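Local coordinates for mannosyl-glycoprotein endo-beta-N-acetylglucosamidase-like domain-containing protein (Pseudomonas protegens, PDB 4KT3) that acts as the peptidoglycan glycoside hydrolase effector of a type VI secretion effector-immunity pair and is crystallised with its immunity partner, at residues A161-L164 and A165-I169; S42-K45 and A46-Q49; R130-D134 and P135-A139; D56-V59 and E60-L63. All coordinates share one frame; numbering follows the deposited sequence.

Running from the N terminus, the contacts come in series, and none nests in or crosses another; each joins residues adjoining in sequence. Contact 2 spans a kinked turn of helix 35-54. Contact 4 closes the short loop that leads from that helix into helix 59-70. Contact 3 does the same for the loop between helices 114-129 and 135-144, and contact 1 lies within helix 160-174. In space contact 4 is central: it touches contact 2 through V59, contact 3 through the loop around R133, and contact 1 through I168. Contacts 1 and 3 also touch, where helix 135-144 packs on helix 160-174, whereas contact 2 touches neither of them.

Contact 1 of 4, residues A161-L164 and A165-I169; sequences ARYL and ADIII
R162 and D166 meet because their first torsions swing the two charged groups together: CG of R162 lies trans to the backbone N (chi1 -175°) and the chain then bends at chi2 and chi3, while D166 folds its carboxylate back beside its own N (chi1 -75°). The result is an i to i+4 salt bridge along helix 160-174. A single oxygen, OD1 of D166, receives both NE and NH2 of R162, each at 3.1 Å and each with a bent, weak geometry; the guanidinium and carboxylate planes lie 28° apart. One guanidinium face rests on A165, whose CB is 3.4 Å from R162 NH2, and the edge meets I169, with CD1 3.6 Å from the same NH2. Around the helix, I167 sends CD1 to within 3.6 Å of Y163 CE1, the two side chains crossing obliquely, and L164 CG lies 4.1 Å from I168 CD1. Backbone bonds of the usual helical kind run beneath, such as I168 N to L164 O at 3.0 Å. The phenol of Y163 is bonded to E94 and N96 of the immunity chain, the putative lipoprotein, while L164 faces L142 of helix 135-144. With its two donors forked onto one oxygen at poor angles, the R162-D166 pair is probably held more by charge attraction than by directional bonding.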
loop_
_atom_site.group_PDB
_atom_site.type_symbol
_atom_site.label_atom_id
_atom_site.label_comp_id
_atom_site.label_asym_id
_atom_site.label_seq_id
_atom_site.Cartn_x
_atom_site.Cartn_y
_atom_site.Cartn_z
ATOM N N ALA A 161 6.249 6.404 -11.475
ATOM C CA ALA A 161 7.483 5.632 -11.606
ATOM C C ALA A 161 8.399 5.791 -10.398
ATOM O O ALA A 161 8.939 4.809 -9.890
ATOM C CB ALA A 161 8.223 6.016 -12.880
ATOM N N ARG A 162 8.579 7.028 -9.949
ATOM C CA ARG A 162 9.471 7.307 -8.838
ATOM C C ARG A 162 8.926 6.671 -7.563
ATOM O O ARG A 162 9.689 6.156 -6.737
ATOM C CB ARG A 162 9.647 8.810 -8.661
ATOM C CG ARG A 162 10.651 9.200 -7.594
ATOM C CD ARG A 162 12.069 8.845 -8.009
ATOM N NE ARG A 162 12.496 7.562 -7.463
ATOM C CZ ARG A 162 13.625 6.942 -7.801
ATOM N NH1 ARG A 162 14.446 7.480 -8.695
ATOM N NH2 ARG A 162 13.933 5.779 -7.247
ATOM N N TYR A 163 7.602 6.715 -7.399
ATOM C CA TYR A 163 6.958 6.134 -6.230
ATOM C C TYR A 163 7.193 4.614 -6.188
ATOM O O TYR A 163 7.587 4.067 -5.157
ATOM C CB TYR A 163 5.459 6.482 -6.217
ATOM C CG TYR A 163 4.699 5.922 -5.027
ATOM C CD1 TYR A 163 4.075 4.684 -5.095
ATOM C CD2 TYR A 163 4.611 6.629 -3.840
ATOM C CE1 TYR A 163 3.393 4.159 -3.999
ATOM C CE2 TYR A 163 3.925 6.120 -2.746
ATOM C CZ TYR A 163 3.316 4.889 -2.835
ATOM O OH TYR A 163 2.634 4.372 -1.763
ATOM N N LEU A 164 6.975 3.933 -7.312
ATOM C CA LEU A 164 7.176 2.492 -7.349
ATOM C C LEU A 164 8.661 2.159 -7.209
ATOM O O LEU A 164 9.027 1.204 -6.527
ATOM C CB LEU A 164 6.634 1.897 -8.646
ATOM C CG LEU A 164 6.844 0.389 -8.853
ATOM C CD1 LEU A 164 6.280 -0.413 -7.702
ATOM C CD2 LEU A 164 6.183 -0.049 -10.141
ATOM N N ALA A 165 9.512 2.940 -7.868
ATOM C CA ALA A 165 10.945 2.697 -7.802
ATOM C C ALA A 165 11.438 2.783 -6.354
ATOM O O ALA A 165 12.298 2.005 -5.934
ATOM C CB ALA A 165 11.701 3.682 -8.705
ATOM N N ASP A 166 10.882 3.714 -5.584
ATOM C CA ASP A 166 11.243 3.843 -4.174
ATOM C C ASP A 166 10.826 2.610 -3.371
ATOM O O ASP A 166 11.555 2.172 -2.479
ATOM C CB ASP A 166 10.634 5.107 -3.563
ATOM C CG ASP A 166 11.359 6.374 -4.003
ATOM O OD1 ASP A 166 12.441 6.262 -4.623
ATOM O OD2 ASP A 166 10.851 7.484 -3.719
ATOM N N ILE A 167 9.661 2.050 -3.686
ATOM C CA ILE A 167 9.221 0.813 -3.028
ATOM C C ILE A 167 10.173 -0.334 -3.358
ATOM O O ILE A 167 10.532 -1.124 -2.479
ATOM C CB ILE A 167 7.785 0.438 -3.430
ATOM C CG1 ILE A 167 6.809 1.432 -2.797
ATOM C CG2 ILE A 167 7.446 -0.973 -2.981
ATOM C CD1 ILE A 167 5.376 1.265 -3.265
ATOM N N ILE A 168 10.603 -0.406 -4.612
ATOM C CA ILE A 168 11.520 -1.460 -5.041
ATOM C C ILE A 168 12.834 -1.352 -4.268
ATOM O O ILE A 168 13.389 -2.354 -3.802
ATOM C CB ILE A 168 11.758 -1.367 -6.569
ATOM C CG1 ILE A 168 10.500 -1.856 -7.300
ATOM C CG2 ILE A 168 12.971 -2.176 -6.988
ATOM C CD1 ILE A 168 10.454 -1.496 -8.786
ATOM N N ILE A 169 13.326 -0.131 -4.102
ATOM C CA ILE A 169 14.573 0.079 -3.372
ATOM C C ILE A 169 14.396 -0.279 -1.892
ATOM O O ILE A 169 15.288 -0.881 -1.270
ATOM C CB ILE A 169 15.073 1.524 -3.552
ATOM C CG1 ILE A 169 15.478 1.738 -5.013
ATOM C CG2 ILE A 169 16.261 1.810 -2.635
ATOM C CD1 ILE A 169 15.629 3.192 -5.413
#

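Contact 2 of 4, residues S42-K45 and A46-Q49; sequences SKYK and AVCQ
Y44 and V47 lie side by side on helix 35-54 and point the same way. CG of Y44 stands opposite its carbonyl carbon and beside its N (chi1 -67°), which brings the ring edge to V47: CG2 of V47 lies in the ring plane, 3.9 Å from Y44 CD1. With CG1 of V47 opposite the carbonyl carbon (chi1 -62°), CG2 is left between N and the carbonyl carbon, 3.2 Å from Y44 O. One ring face is covered by K43, whose CG is 3.7 Å above its centre; the ring also stacks on F114 and meets Y84 edge-to-face. K45 takes the sterically tight first torsion (chi1 61°) but is fully extended beyond CG, and its NZ bonds to the backbone oxygen of M175. Q49, bent at chi2, turns OE1 to water 3, which also donates to K45 O, while NE2 goes to D53. The helix is kinked between the segments, and waters bridge the gap: water 1 donates to S42 O and accepts from A46 N at 3.1 Å, and water 2 links K43 O with V47 N at 3.0 Å. Direct bonding resumes at C48 N, 3.1 Å from Y44 O; Q49 N bonds weakly to K45 O and also reaches A46 O. Waters replacing two successive i to i+4 bonds in this way are typical of a solvated kink on the outer side of an amphipathic helix.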
loop_
_atom_site.group_PDB
_atom_site.type_symbol
_atom_site.label_atom_id
_atom_site.label_comp_id
_atom_site.label_asym_id
_atom_site.label_seq_id
_atom_site.Cartn_x
_atom_site.Cartn_y
_atom_site.Cartn_z
ATOM N N SER A 42 10.307 -11.172 3.754
ATOM C CA SER A 42 10.918 -12.437 4.148
ATOM C C SER A 42 10.090 -13.620 3.671
ATOM O O SER A 42 10.639 -14.647 3.278
ATOM C CB SER A 42 11.078 -12.502 5.656
ATOM O OG SER A 42 12.054 -11.570 6.066
ATOM N N LYS A 43 8.771 -13.476 3.680
ATOM C CA LYS A 43 7.900 -14.591 3.340
ATOM C C LYS A 43 8.022 -14.986 1.878
ATOM O O LYS A 43 7.986 -16.162 1.550
ATOM C CB LYS A 43 6.442 -14.235 3.632
ATOM C CG LYS A 43 5.451 -15.362 3.317
ATOM C CD LYS A 43 4.098 -15.072 3.937
ATOM C CE LYS A 43 3.149 -16.219 3.740
ATOM N NZ LYS A 43 1.772 -15.875 4.182
ATOM N N TYR A 44 8.135 -14.001 0.984
ATOM C CA TYR A 44 7.972 -14.255 -0.448
ATOM C C TYR A 44 9.182 -13.985 -1.318
ATOM O O TYR A 44 9.146 -14.245 -2.525
ATOM C CB TYR A 44 6.795 -13.451 -0.985
ATOM C CG TYR A 44 5.456 -13.884 -0.447
ATOM C CD1 TYR A 44 4.961 -15.155 -0.707
ATOM C CD2 TYR A 44 4.667 -13.009 0.291
ATOM C CE1 TYR A 44 3.720 -15.547 -0.222
ATOM C CE2 TYR A 44 3.435 -13.397 0.783
ATOM C CZ TYR A 44 2.962 -14.657 0.513
ATOM O OH TYR A 44 1.726 -15.027 0.999
ATOM N N LYS A 45 10.280 -13.521 -0.734
ATOM C CA LYS A 45 11.447 -13.203 -1.558
ATOM C C LYS A 45 11.996 -14.401 -2.335
ATOM O O LYS A 45 12.401 -14.257 -3.495
ATOM C CB LYS A 45 12.542 -12.525 -0.736
ATOM C CG LYS A 45 13.116 -13.327 0.423
ATOM C CD LYS A 45 14.075 -12.462 1.215
ATOM C CE LYS A 45 14.671 -13.219 2.399
ATOM N NZ LYS A 45 15.579 -12.363 3.210
ATOM N N ALA A 46 12.027 -15.575 -1.725
ATOM C CA ALA A 46 12.588 -16.742 -2.397
ATOM C C ALA A 46 11.669 -17.218 -3.507
ATOM O O ALA A 46 12.147 -17.528 -4.602
ATOM C CB ALA A 46 12.884 -17.864 -1.417
ATOM N N VAL A 47 10.360 -17.232 -3.269
ATOM C CA VAL A 47 9.447 -17.666 -4.337
ATOM C C VAL A 47 9.413 -16.710 -5.533
ATOM O O VAL A 47 9.143 -17.120 -6.670
ATOM C CB VAL A 47 8.017 -18.006 -3.841
ATOM C CG1 VAL A 47 8.063 -19.173 -2.847
ATOM C CG2 VAL A 47 7.371 -16.831 -3.238
ATOM N N CYS A 48 9.753 -15.449 -5.316
ATOM C CA CYS A 48 9.829 -14.502 -6.418
ATOM C C CYS A 48 11.043 -14.688 -7.301
ATOM O O CYS A 48 11.025 -14.294 -8.452
ATOM C CB CYS A 48 9.872 -13.081 -5.890
ATOM S SG CYS A 48 8.281 -12.483 -5.345
ATOM N N GLN A 49 12.104 -15.275 -6.768
ATOM C CA GLN A 49 13.368 -15.320 -7.493
ATOM C C GLN A 49 13.285 -15.982 -8.881
ATOM O O GLN A 49 13.749 -15.408 -9.849
ATOM C CB GLN A 49 14.469 -15.948 -6.646
ATOM C CG GLN A 49 15.859 -15.785 -7.236
ATOM C CD GLN A 49 16.353 -14.346 -7.206
ATOM O OE1 GLN A 49 16.442 -13.722 -6.138
ATOM N NE2 GLN A 49 16.693 -13.815 -8.376
HETATM O O HOH W 1 11.379 -16.302 1.222
HETATM O O HOH W 2 9.722 -17.388 -0.362
HETATM O O HOH W 3 15.559 -14.200 -3.559
#

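Contact 3 of 4, residues R130-D134 and P135-A139; sequences RGQRD and PMAFA
D134 and P135 open helix 135-144 as an aspartate N-cap followed by proline, and their side chains cross at about a right angle. The carboxylate of D134, trans to the backbone N (chi1 176°), swings past the proline ring and over the first turn. There OD2 accepts the backbone N of A137 at 3.1 Å, nearly straight at the hydrogen, on the anti side of the oxygen and 19° out of the carboxylate plane. The same oxygen packs against CB of M136, a selenomethionine, at 3.3 Å. The backbone of D134 serves as well: F138 N reaches D134 O at 2.8 Å. The N-terminal end of the helix would be expected to favour the negative charge held there. Ahead of the cap, Q132 is the centre of an inverse gamma turn and lays its side chain alongside the helix, with CB 3.8 Å from F138 CA. The F138 ring leads away from the loop into the protein, towards I168 and L57, though F138 CB stays 3.3 Å from Q132 O. R133, in the loop, points away from the helix and makes a salt bridge through NH1 to OD1 of D56, tying this loop to the one before helix 59-70. Bent at chi2, Q132 puts OE1 3.6 Å from A137 CB, where it weakly takes a hydrogen from water 4, whose other donation, at 2.8 Å, is to A137 O.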
loop_
_atom_site.group_PDB
_atom_site.type_symbol
_atom_site.label_atom_id
_atom_site.label_comp_id
_atom_site.label_asym_id
_atom_site.label_seq_id
_atom_site.Cartn_x
_atom_site.Cartn_y
_atom_site.Cartn_z
ATOM N N ARG A 130 10.244 -7.490 -19.505
ATOM C CA ARG A 130 11.455 -8.266 -19.338
ATOM C C ARG A 130 12.717 -7.453 -19.634
ATOM O O ARG A 130 12.763 -6.626 -20.544
ATOM C CB ARG A 130 11.402 -9.576 -20.115
ATOM C CG ARG A 130 11.335 -9.445 -21.586
ATOM C CD ARG A 130 11.579 -10.804 -22.288
ATOM N NE ARG A 130 12.850 -11.365 -21.870
ATOM C CZ ARG A 130 13.007 -12.362 -20.994
ATOM N NH1 ARG A 130 14.233 -12.761 -20.678
ATOM N NH2 ARG A 130 11.970 -12.988 -20.455
ATOM N N GLY A 131 13.726 -7.682 -18.806
ATOM C CA GLY A 131 15.011 -7.023 -18.923
ATOM C C GLY A 131 15.032 -5.580 -18.461
ATOM O O GLY A 131 16.052 -4.912 -18.602
ATOM N N GLN A 132 13.913 -5.085 -17.934
ATOM C CA GLN A 132 13.858 -3.699 -17.482
ATOM C C GLN A 132 14.317 -3.684 -16.025
ATOM O O GLN A 132 13.500 -3.650 -15.101
ATOM C CB GLN A 132 12.442 -3.146 -17.618
ATOM C CG GLN A 132 11.897 -3.237 -19.024
ATOM C CD GLN A 132 12.521 -2.240 -19.975
ATOM O OE1 GLN A 132 13.216 -1.313 -19.569
ATOM N NE2 GLN A 132 12.257 -2.421 -21.256
ATOM N N ARG A 133 15.632 -3.733 -15.832
ATOM C CA ARG A 133 16.195 -3.996 -14.514
ATOM C C ARG A 133 16.237 -2.751 -13.642
ATOM O O ARG A 133 16.015 -2.819 -12.431
ATOM C CB ARG A 133 17.595 -4.615 -14.654
ATOM C CG ARG A 133 17.597 -5.906 -15.468
ATOM C CD ARG A 133 18.979 -6.574 -15.488
ATOM N NE ARG A 133 19.411 -6.986 -14.148
ATOM C CZ ARG A 133 19.067 -8.127 -13.551
ATOM N NH1 ARG A 133 18.291 -9.011 -14.157
ATOM N NH2 ARG A 133 19.519 -8.401 -12.336
ATOM N N ASP A 134 16.537 -1.609 -14.249
ATOM C CA ASP A 134 16.499 -0.344 -13.523
ATOM C C ASP A 134 15.080 -0.115 -13.025
ATOM O O ASP A 134 14.132 -0.263 -13.779
ATOM C CB ASP A 134 16.931 0.804 -14.427
ATOM C CG ASP A 134 16.808 2.148 -13.754
ATOM O OD1 ASP A 134 17.679 2.481 -12.918
ATOM O OD2 ASP A 134 15.843 2.879 -14.073
ATOM N N PRO A 135 14.924 0.232 -11.736
ATOM C CA PRO A 135 13.571 0.381 -11.179
ATOM C C PRO A 135 12.689 1.412 -11.899
ATOM O O PRO A 135 11.485 1.166 -12.057
ATOM C CB PRO A 135 13.848 0.800 -9.735
ATOM C CG PRO A 135 15.130 0.109 -9.410
ATOM C CD PRO A 135 15.949 0.217 -10.677
HETATM N N MSE A 136 13.257 2.539 -12.321
HETATM C CA MSE A 136 12.478 3.511 -13.079
HETATM C C MSE A 136 12.055 2.972 -14.441
HETATM O O MSE A 136 10.912 3.152 -14.849
HETATM C CB MSE A 136 13.264 4.812 -13.278
HETATM C CG MSE A 136 13.414 5.610 -12.007
HETATM SE SE MSE A 136 11.741 6.445 -11.512
HETATM C CE MSE A 136 11.717 7.861 -12.836
ATOM N N ALA A 137 12.982 2.332 -15.143
ATOM C CA ALA A 137 12.680 1.717 -16.431
ATOM C C ALA A 137 11.596 0.661 -16.268
ATOM O O ALA A 137 10.713 0.527 -17.115
ATOM C CB ALA A 137 13.929 1.101 -17.025
ATOM N N PHE A 138 11.684 -0.115 -15.191
ATOM C CA PHE A 138 10.673 -1.127 -14.907
ATOM C C PHE A 138 9.280 -0.483 -14.764
ATOM O O PHE A 138 8.315 -0.925 -15.382
ATOM C CB PHE A 138 11.062 -1.910 -13.641
ATOM C CG PHE A 138 10.048 -2.936 -13.218
ATOM C CD1 PHE A 138 9.897 -4.117 -13.925
ATOM C CD2 PHE A 138 9.232 -2.710 -12.123
ATOM C CE1 PHE A 138 8.970 -5.068 -13.529
ATOM C CE2 PHE A 138 8.303 -3.653 -11.722
ATOM C CZ PHE A 138 8.159 -4.824 -12.431
ATOM N N ALA A 139 9.177 0.558 -13.947
ATOM C CA ALA A 139 7.886 1.191 -13.723
ATOM C C ALA A 139 7.358 1.786 -15.029
ATOM O O ALA A 139 6.170 1.693 -15.338
ATOM C CB ALA A 139 8.009 2.263 -12.662
HETATM O O HOH W 4 11.247 1.030 -19.819
#

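Contact 4 of 4, residues D56-V59 and E60-L63; sequences DLPV and ENLL
P58 meets the side chains of both E60 and N61, which approach its ring by different routes. N61 folds CG beside its own backbone N (chi1 -68°), so the carboxamide is brought back over the loop and comes at a slant against the proline: OD1 of N61 lies 3.6 Å from P58 CB, and ND2 3.7 Å from P58 CD. E60 reaches the ring another way, with CG wedged between its N and carbonyl carbon (chi1 61°) and a bend at chi2; this curls the carboxylate round until its CD is 3.5 Å from P58 CB. V59, which crosses E60 at about a right angle, brings CG1 to 3.8 Å from E60 OE1. Further back, L57 CD2 makes a looser approach to N61 ND2, at 4.3 Å. Two backbone hydrogen bonds join the segments. N61 N binds P58 O at 2.9 Å from well above the carbonyl plane, as suits a tight i to i+3 turn, and L63 N binds V59 O at 2.9 Å almost linearly, a regular helical bond. The polar ends find partners beyond the segments: E60 OE2 forms a salt bridge with R172 of helix 160-174, and N61 ND2 donates to R133 O in the neighbouring loop, which probably sets which way round the amide lies. D56, with positive phi, is the C-prime residue of a Schellman motif ending helix 35-54. This is a short loop joining helices 35-54 and 59-70, bounded by that motif and by the first turn of the next helix, within the largely helical domain of the lysozyme clan.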
loop_
_atom_site.group_PDB
_atom_site.type_symbol
_atom_site.label_atom_id
_atom_site.label_comp_id
_atom_site.label_asym_id
_atom_site.label_seq_id
_atom_site.Cartn_x
_atom_site.Cartn_y
_atom_site.Cartn_z
ATOM N N ASP A 56 14.303 -11.795 -16.566
ATOM C CA ASP A 56 15.528 -11.000 -16.535
ATOM C C ASP A 56 15.330 -9.717 -15.716
ATOM O O ASP A 56 15.630 -8.611 -16.184
ATOM C CB ASP A 56 15.996 -10.669 -17.952
ATOM C CG ASP A 56 17.320 -9.924 -17.972
ATOM O OD1 ASP A 56 18.108 -10.033 -17.000
ATOM O OD2 ASP A 56 17.605 -9.233 -18.978
ATOM N N LEU A 57 14.839 -9.894 -14.483
ATOM C CA LEU A 57 14.597 -8.792 -13.551
ATOM C C LEU A 57 15.269 -9.049 -12.213
ATOM O O LEU A 57 15.291 -10.187 -11.737
ATOM C CB LEU A 57 13.092 -8.635 -13.281
ATOM C CG LEU A 57 12.185 -8.180 -14.429
ATOM C CD1 LEU A 57 10.740 -8.224 -13.963
ATOM C CD2 LEU A 57 12.576 -6.782 -14.866
ATOM N N PRO A 58 15.770 -7.985 -11.573
ATOM C CA PRO A 58 16.120 -8.105 -10.156
ATOM C C PRO A 58 14.887 -8.526 -9.357
ATOM O O PRO A 58 13.789 -8.022 -9.599
ATOM C CB PRO A 58 16.545 -6.687 -9.766
ATOM C CG PRO A 58 16.910 -6.015 -11.058
ATOM C CD PRO A 58 15.982 -6.620 -12.082
ATOM N N VAL A 59 15.061 -9.443 -8.422
ATOM C CA VAL A 59 13.916 -9.959 -7.684
ATOM C C VAL A 59 13.130 -8.852 -6.968
ATOM O O VAL A 59 11.902 -8.909 -6.884
ATOM C CB VAL A 59 14.331 -11.093 -6.707
ATOM C CG1 VAL A 59 15.245 -10.583 -5.616
ATOM C CG2 VAL A 59 13.093 -11.769 -6.138
ATOM N N GLU A 60 13.834 -7.842 -6.470
ATOM C CA GLU A 60 13.177 -6.735 -5.782
ATOM C C GLU A 60 12.212 -5.963 -6.674
ATOM O O GLU A 60 11.293 -5.314 -6.173
ATOM C CB GLU A 60 14.204 -5.769 -5.179
ATOM C CG GLU A 60 15.153 -5.097 -6.169
ATOM C CD GLU A 60 16.487 -5.834 -6.337
ATOM O OE1 GLU A 60 16.531 -7.079 -6.184
ATOM O OE2 GLU A 60 17.486 -5.147 -6.643
ATOM N N ASN A 61 12.409 -6.010 -7.982
ATOM C CA ASN A 61 11.475 -5.314 -8.874
ATOM C C ASN A 61 10.106 -5.995 -8.828
ATOM O O ASN A 61 9.056 -5.329 -8.728
ATOM C CB ASN A 61 11.975 -5.288 -10.310
ATOM C CG ASN A 61 13.209 -4.414 -10.500
ATOM O OD1 ASN A 61 13.972 -4.169 -9.567
ATOM N ND2 ASN A 61 13.419 -3.957 -11.729
ATOM N N LEU A 62 10.119 -7.320 -8.914
ATOM C CA LEU A 62 8.896 -8.113 -8.870
ATOM C C LEU A 62 8.263 -8.091 -7.475
ATOM O O LEU A 62 7.047 -7.905 -7.339
ATOM C CB LEU A 62 9.180 -9.551 -9.300
ATOM C CG LEU A 62 7.973 -10.482 -9.425
ATOM C CD1 LEU A 62 7.017 -10.020 -10.512
ATOM C CD2 LEU A 62 8.430 -11.937 -9.649
ATOM N N LEU A 63 9.084 -8.303 -6.448
ATOM C CA LEU A 63 8.600 -8.325 -5.082
ATOM C C LEU A 63 8.108 -6.937 -4.664
ATOM O O LEU A 63 7.119 -6.810 -3.940
ATOM C CB LEU A 63 9.709 -8.834 -4.160
ATOM C CG LEU A 63 9.366 -9.001 -2.675
ATOM C CD1 LEU A 63 8.153 -9.896 -2.448
ATOM C CD2 LEU A 63 10.569 -9.552 -1.898
#